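Local atomic coordinates of beta-xylanase (Roseburia intestinalis L1-82, PDB entry 6SGF), a protein that binds xylan through the CBM86 carbohydrate-binding module described here, while the full-length enzyme probably hydrolyses internal beta-1,4-xylosidic linkages in xylans. Residues Ser69-Val72 against Asp77-Thr80; Ala62-Pro67 against Thr92-Asn97; Leu14-Gly19 against Gly28-Ser33. One frame throughout, in Å; residues are numbered along the deposited sequence.

Contact 1 (Ser69-Val72 against Asp77-Thr80); sequences SLKV and DDAT. With XYP (beta-D-xylopyranose), chain H.
K71 and D78 illustrate how a lysine and a carboxylate, drawn together by charge, can jointly grip a sugar at the end of their salt bridge. K71 NZ stands 2.8 Å from D78 OD1, a salt bridge and hydrogen bond in one, received on the syn lone pair, the side of the other carboxylate oxygen. The lysine reaches this position because its CG is turned anti to the carbonyl carbon (chi1 -62°) and the rest of the chain is extended, which carries the ammonium out to the xylose.

Hydrogen bonds tie both groups to the beta-D-xylopyranose. K71 NZ donates to its O3 at 2.9 Å and more weakly to its O2 at 3.0 Å, and this same O2 donates to D78 OD2 at 2.7 Å. The carboxylate divides its work: OD2 holds the sugar, while OD1 takes the lysine and the backbone N of A79, which approaches at 2.7 Å from the anti side, 22° out of the carboxylate plane. Two donors on OD1 limit how far the carboxylate can turn.

Apolar packing lies at the base of the lysine chain, where A79 CB rests 3.7 Å from K71 CB. A water bridges the two segments, donating to V72 O and accepting from T80 N.

Q40 completes the clamp, its OE1 accepting from K71 NZ and its NE2 bonding the xylose; K71, D78 and Q40 share the glycan pocket with Y38, Y86, M110 and T112. The chemistry implies direct recognition of two xylose hydroxyls, the lysine charge probably balanced by D78 and OD2 left to accept from the sugar.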
# COMPACT_ATOMS: atom_id res chain seq x y z
N SER B 69 -1.09 1.68 19.54
CA SER B 69 -2.26 0.86 19.75
C SER B 69 -3.11 0.85 18.49
O SER B 69 -3.23 1.87 17.80
CB SER B 69 -3.05 1.40 20.95
OG SER B 69 -2.22 1.25 22.10
N LEU B 70 -3.64 -0.32 18.15
CA LEU B 70 -4.37 -0.52 16.91
C LEU B 70 -5.78 -0.97 17.25
O LEU B 70 -6.00 -1.77 18.17
CB LEU B 70 -3.66 -1.55 16.04
CG LEU B 70 -2.21 -1.19 15.71
CD1 LEU B 70 -1.54 -2.41 15.03
CD2 LEU B 70 -2.06 0.02 14.87
N LYS B 71 -6.75 -0.47 16.48
CA LYS B 71 -8.16 -0.72 16.74
C LYS B 71 -8.90 -1.12 15.47
O LYS B 71 -8.69 -0.53 14.41
CB LYS B 71 -8.85 0.54 17.30
CG LYS B 71 -8.30 1.02 18.62
CD LYS B 71 -9.08 2.27 19.07
CE LYS B 71 -8.63 2.80 20.43
NZ LYS B 71 -9.64 3.83 20.87
N VAL B 72 -9.79 -2.10 15.61
CA VAL B 72 -10.73 -2.50 14.58
C VAL B 72 -12.12 -2.22 15.13
O VAL B 72 -12.57 -2.88 16.07
CB VAL B 72 -10.56 -3.96 14.18
CG1 VAL B 72 -11.52 -4.30 13.05
CG2 VAL B 72 -9.14 -4.21 13.76
N ASP B 77 -19.11 3.22 19.52
CA ASP B 77 -18.43 4.49 19.76
C ASP B 77 -16.92 4.31 19.91
O ASP B 77 -16.17 5.27 19.72
CB ASP B 77 -18.98 5.14 21.02
CG ASP B 77 -20.39 5.68 20.83
OD1 ASP B 77 -20.72 6.07 19.70
OD2 ASP B 77 -21.15 5.69 21.83
N ASP B 78 -16.49 3.14 20.38
CA ASP B 78 -15.09 2.77 20.44
C ASP B 78 -14.93 1.33 19.99
O ASP B 78 -15.90 0.58 19.89
CB ASP B 78 -14.51 2.95 21.84
CG ASP B 78 -13.05 3.36 21.81
OD1 ASP B 78 -12.33 3.05 20.82
OD2 ASP B 78 -12.61 4.00 22.81
N ALA B 79 -13.69 0.93 19.74
CA ALA B 79 -13.41 -0.46 19.44
C ALA B 79 -13.52 -1.27 20.72
O ALA B 79 -13.22 -0.77 21.80
CB ALA B 79 -12.00 -0.60 18.85
N THR B 80 -13.97 -2.51 20.60
CA THR B 80 -14.00 -3.37 21.78
C THR B 80 -12.57 -3.77 22.19
O THR B 80 -11.62 -3.72 21.41
CB THR B 80 -14.83 -4.63 21.56
OG1 THR B 80 -14.17 -5.50 20.63
CG2 THR B 80 -16.21 -4.30 21.04
C1 XYP H . -10.12 6.99 24.90
C2 XYP H . -9.73 5.91 23.89
C3 XYP H . -9.60 4.60 24.59
C4 XYP H . -8.77 4.69 25.85
C5 XYP H . -9.23 5.79 26.81
O2 XYP H . -10.67 5.93 22.82
O3 XYP H . -8.98 3.67 23.66
O4 XYP H . -8.87 3.40 26.49
O5 XYP H . -9.17 7.04 26.05
O HOH W 1 -14.48 -3.45 17.86

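Contact 2 (Ala62-Pro67 against Thr92-Asn97); sequences ADQKVP and TEYTIN. With CD (cadmium ion), chain N.
Q64 meets the Y94 ring at its hydroxyl edge: OE1 lies in the ring plane, while the amide plane is turned 73° from that of the ring. Neither ring face is used by residues 62-67; aliphatic side chains of V61, I68, L70 and L88 pack around the tyrosine instead. The two side chains come from opposite directions.

Y94 OH donates to Q64 OE1 at 2.8 Å, in the carbonyl plane and on a lone pair, with a C=O...donor angle of 118°. The hydroxyl is also bonded to the backbone N of Q91, so two bonds hold it. Q64 reaches across because its CG stands anti to the backbone N (chi1 -175°) and the chain beyond is extended. Its NE2 is occupied too, donating to V66 O at 3.0 Å, almost within the amide plane, and to L88 O; together these bonds fix which way round the amide sits. A leucine in place of Q64 would probably leave the Y94 hydroxyl without its acceptor and the V66 and L88 carbonyls without this donor.

In the same loop D63, whose CB points away from residues 92-97, binds a cadmium ion through OD1 at 2.4 Å; D27 of the second subunit also contributes, and K65 NZ lies 3.6 Å from D63 OD1 in a salt bridge.

Residues 62-67 form the connection by which the chain leaves strand 54-62 of one sheet and enters strand 68-73 of the other. Q64 thus ties this link to Y94, whose ring lies between the layers of the beta-sandwich fold of this carbohydrate-binding module.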
# COMPACT_ATOMS: atom_id res chain seq x y z
N ALA B 62 5.28 2.83 8.95
CA ALA B 62 6.64 3.23 8.62
C ALA B 62 7.03 4.39 9.53
O ALA B 62 6.18 5.10 10.04
CB ALA B 62 6.76 3.60 7.13
N ASP B 63 8.33 4.54 9.74
CA ASP B 63 8.89 5.64 10.55
C ASP B 63 8.23 5.71 11.93
O ASP B 63 7.94 6.79 12.45
CB ASP B 63 8.77 6.96 9.81
CG ASP B 63 9.85 7.12 8.77
OD1 ASP B 63 10.98 6.65 9.03
OD2 ASP B 63 9.55 7.70 7.73
N GLN B 64 8.03 4.55 12.54
CA GLN B 64 7.39 4.48 13.85
C GLN B 64 8.37 4.94 14.92
O GLN B 64 9.44 4.34 15.10
CB GLN B 64 6.92 3.05 14.14
CG GLN B 64 6.13 2.92 15.46
CD GLN B 64 5.68 1.49 15.75
OE1 GLN B 64 5.85 0.59 14.95
NE2 GLN B 64 5.14 1.30 16.92
N LYS B 65 7.99 5.99 15.65
CA LYS B 65 8.84 6.57 16.68
C LYS B 65 8.20 6.52 18.05
O LYS B 65 8.69 7.21 18.96
CB LYS B 65 9.21 8.01 16.34
CG LYS B 65 9.83 8.19 14.98
CD LYS B 65 11.26 7.84 14.91
CE LYS B 65 11.82 8.29 13.54
NZ LYS B 65 11.57 7.25 12.48
N VAL B 66 7.13 5.75 18.22
CA VAL B 66 6.44 5.62 19.51
C VAL B 66 5.68 4.29 19.48
O VAL B 66 5.21 3.88 18.40
CB VAL B 66 5.51 6.82 19.74
CG1 VAL B 66 4.46 6.90 18.61
CG2 VAL B 66 4.83 6.73 21.12
N PRO B 67 5.53 3.58 20.61
CA PRO B 67 4.64 2.39 20.59
C PRO B 67 3.22 2.79 20.25
O PRO B 67 2.76 3.87 20.62
CB PRO B 67 4.75 1.84 22.02
CG PRO B 67 6.06 2.41 22.56
CD PRO B 67 6.18 3.75 21.92
N THR B 92 7.14 -3.53 11.33
CA THR B 92 6.48 -2.64 10.37
C THR B 92 5.12 -3.16 9.95
O THR B 92 4.39 -2.45 9.23
CB THR B 92 7.31 -2.40 9.10
OG1 THR B 92 7.68 -3.66 8.54
CG2 THR B 92 8.57 -1.53 9.37
N GLU B 93 4.76 -4.37 10.37
CA GLU B 93 3.43 -4.94 10.14
C GLU B 93 2.95 -5.59 11.42
O GLU B 93 3.67 -6.41 12.01
CB GLU B 93 3.46 -5.96 8.98
CG GLU B 93 3.85 -5.29 7.69
CD GLU B 93 3.46 -6.05 6.44
OE1 GLU B 93 3.20 -7.26 6.54
OE2 GLU B 93 3.41 -5.41 5.36
N TYR B 94 1.74 -5.24 11.84
CA TYR B 94 1.14 -5.79 13.04
C TYR B 94 -0.22 -6.38 12.69
O TYR B 94 -0.98 -5.78 11.96
CB TYR B 94 0.92 -4.71 14.10
CG TYR B 94 2.17 -3.97 14.54
CD1 TYR B 94 3.00 -4.50 15.51
CD2 TYR B 94 2.51 -2.72 14.00
CE1 TYR B 94 4.12 -3.84 15.93
CE2 TYR B 94 3.65 -2.06 14.41
CZ TYR B 94 4.44 -2.63 15.39
OH TYR B 94 5.57 -2.02 15.86
N THR B 95 -0.55 -7.52 13.30
CA THR B 95 -1.79 -8.22 12.97
C THR B 95 -2.71 -8.28 14.17
O THR B 95 -2.27 -8.58 15.29
CB THR B 95 -1.49 -9.64 12.47
OG1 THR B 95 -0.82 -9.56 11.21
CG2 THR B 95 -2.75 -10.42 12.30
N ILE B 96 -3.98 -7.94 13.95
CA ILE B 96 -5.04 -8.14 14.93
C ILE B 96 -5.97 -9.21 14.37
O ILE B 96 -6.39 -9.11 13.21
CB ILE B 96 -5.82 -6.85 15.22
CG1 ILE B 96 -4.95 -5.84 15.96
CG2 ILE B 96 -7.07 -7.16 16.06
CD1 ILE B 96 -5.63 -4.49 16.05
N ASN B 97 -6.34 -10.19 15.18
CA ASN B 97 -7.34 -11.16 14.74
C ASN B 97 -8.67 -10.79 15.40
O ASN B 97 -8.88 -11.13 16.58
CB ASN B 97 -6.90 -12.57 15.12
CG ASN B 97 -5.54 -12.93 14.52
OD1 ASN B 97 -4.50 -12.91 15.19
ND2 ASN B 97 -5.54 -13.21 13.23
CD CD N . 12.94 6.41 7.73
O HOH W 2 12.72 4.75 7.82

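Contact 3 (Leu14-Gly19 against Gly28-Ser33); sequences LKVAWG and GQWKLS
L14 and W30 are the closest backbone pair here, yet their CA atoms are 8.9 Å apart, too far for strand pairing, so residues 14-19 and 28-33 meet through the W30 indole. The indole supplies both kinds of contact. At its edge, NE1 donates to L14 O at 2.9 Å, a bent bond with an N-H...acceptor angle of 141°, and the acceptor sits somewhat out of the ring plane. The polar N-H of an otherwise apolar ring is thereby satisfied by a backbone carbonyl just ahead of strand 15-19.

Over one face comes V16. Its CG2 methyl lies 3.9 Å from the centroid of the six-membered ring and 21° off the normal, a CH-pi contact displaced toward the rim, with W30 CH2 the nearest ring atom, 3.6 Å from V16 CG2. The valine rotamer explains this: CG1 stands anti to the backbone N (chi1 174°), which leaves CG2 to point at the indole.

W43 of strand 40-50 adds a second indole, its ring meeting that of W30 at an inclination, while Y23 packs on V16 and L25 on W30. Just past V16, A17 and W18 both face K42 in a classic beta bulge. Strand 15-19 is an edge strand of the five-stranded sheet, and strand 29-34 belongs to the six-stranded one. W30 thus joins an edge strand of one sheet to a strand of the other, part of the aromatic packing between the layers of this beta-sandwich.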
# COMPACT_ATOMS: atom_id res chain seq x y z
N LEU B 14 -8.14 5.62 2.59
CA LEU B 14 -8.73 5.66 3.92
C LEU B 14 -9.01 7.12 4.25
O LEU B 14 -8.08 7.93 4.32
CB LEU B 14 -7.78 5.02 4.93
CG LEU B 14 -7.52 3.52 4.72
CD1 LEU B 14 -6.44 3.05 5.66
CD2 LEU B 14 -8.83 2.76 4.96
N LYS B 15 -10.25 7.44 4.53
CA LYS B 15 -10.65 8.83 4.88
C LYS B 15 -10.73 8.98 6.39
O LYS B 15 -11.21 8.09 7.02
CB LYS B 15 -11.99 9.17 4.28
CG LYS B 15 -11.88 9.89 2.96
CD LYS B 15 -11.92 8.97 1.79
CE LYS B 15 -11.61 9.68 0.49
NZ LYS B 15 -10.37 9.17 -0.11
N VAL B 16 -10.27 10.10 6.92
CA VAL B 16 -10.28 10.30 8.36
C VAL B 16 -11.72 10.59 8.81
O VAL B 16 -12.38 11.51 8.32
CB VAL B 16 -9.35 11.44 8.79
CG1 VAL B 16 -9.52 11.71 10.32
CG2 VAL B 16 -7.89 11.12 8.51
N ALA B 17 -12.21 9.78 9.75
CA ALA B 17 -13.53 10.02 10.33
C ALA B 17 -13.46 10.96 11.54
O ALA B 17 -14.35 11.80 11.75
CB ALA B 17 -14.17 8.69 10.76
N TRP B 18 -12.41 10.83 12.34
CA TRP B 18 -12.26 11.56 13.58
C TRP B 18 -10.80 11.47 13.96
O TRP B 18 -10.15 10.45 13.71
CB TRP B 18 -13.14 10.98 14.69
CG TRP B 18 -13.24 11.76 15.96
CD1 TRP B 18 -14.21 12.68 16.28
CD2 TRP B 18 -12.38 11.68 17.12
NE1 TRP B 18 -14.02 13.17 17.56
CE2 TRP B 18 -12.90 12.56 18.10
CE3 TRP B 18 -11.24 10.95 17.42
CZ2 TRP B 18 -12.30 12.75 19.34
CZ3 TRP B 18 -10.64 11.12 18.66
CH2 TRP B 18 -11.19 12.03 19.62
N GLY B 19 -10.28 12.53 14.52
CA GLY B 19 -8.94 12.45 15.04
C GLY B 19 -8.50 13.62 15.87
O GLY B 19 -8.58 14.77 15.42
N GLY B 28 1.92 9.58 -0.10
CA GLY B 28 1.13 8.37 -0.11
C GLY B 28 0.92 7.71 1.24
O GLY B 28 0.36 6.61 1.29
N GLN B 29 1.32 8.34 2.33
CA GLN B 29 1.15 7.79 3.67
C GLN B 29 0.40 8.77 4.58
O GLN B 29 0.48 9.98 4.41
CB GLN B 29 2.51 7.47 4.30
CG GLN B 29 3.28 6.47 3.45
CD GLN B 29 4.64 6.12 4.03
OE1 GLN B 29 5.13 6.80 4.95
NE2 GLN B 29 5.28 5.10 3.46
N TRP B 30 -0.33 8.23 5.54
CA TRP B 30 -0.94 9.07 6.57
C TRP B 30 0.14 9.31 7.63
O TRP B 30 0.52 8.37 8.34
CB TRP B 30 -2.17 8.40 7.16
CG TRP B 30 -3.45 8.65 6.42
CD1 TRP B 30 -4.20 7.74 5.73
CD2 TRP B 30 -4.12 9.91 6.28
NE1 TRP B 30 -5.31 8.35 5.19
CE2 TRP B 30 -5.28 9.68 5.50
CE3 TRP B 30 -3.85 11.21 6.74
CZ2 TRP B 30 -6.17 10.71 5.17
CZ3 TRP B 30 -4.74 12.23 6.40
CH2 TRP B 30 -5.89 11.97 5.64
N LYS B 31 0.63 10.55 7.72
CA LYS B 31 1.69 10.92 8.65
C LYS B 31 1.04 11.50 9.91
O LYS B 31 0.27 12.45 9.84
CB LYS B 31 2.67 11.92 8.02
CG LYS B 31 3.35 11.36 6.74
CD LYS B 31 4.71 11.90 6.45
CE LYS B 31 5.30 11.19 5.22
NZ LYS B 31 5.99 9.95 5.55
N LEU B 32 1.31 10.87 11.05
CA LEU B 32 0.62 11.20 12.28
C LEU B 32 1.58 11.75 13.32
O LEU B 32 2.75 11.31 13.40
CB LEU B 32 -0.11 9.98 12.86
CG LEU B 32 -0.89 9.11 11.88
CD1 LEU B 32 -1.41 7.88 12.63
CD2 LEU B 32 -2.01 9.86 11.20
N SER B 33 1.08 12.69 14.12
CA SER B 33 1.80 13.24 15.25
C SER B 33 0.88 13.30 16.46
O SER B 33 -0.25 13.80 16.36
CB SER B 33 2.36 14.64 14.93
OG SER B 33 3.38 14.91 15.85

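The three contacts sample a two-layered antiparallel fold, each centre about 15 Å from the others. Contact 3 closes first along the chain; contact 2 then opens, and contact 1 is nested within the loop it closes. Contacts 1 and 3 share the five-stranded sheet, contacts 2 and 3 the six-stranded one. L70 links contacts 1 and 2 directly, packing on Y94 and I96, and contacts 2 and 3 touch where A62 packs on Q29, whereas contacts 1 and 3 stay about 8 Å apart at their nearest atoms. Xylose is bound at contact 1, by K71 of the five-stranded sheet and D78 of the following loop, while contacts 2 and 3 join the layers away from the sugar.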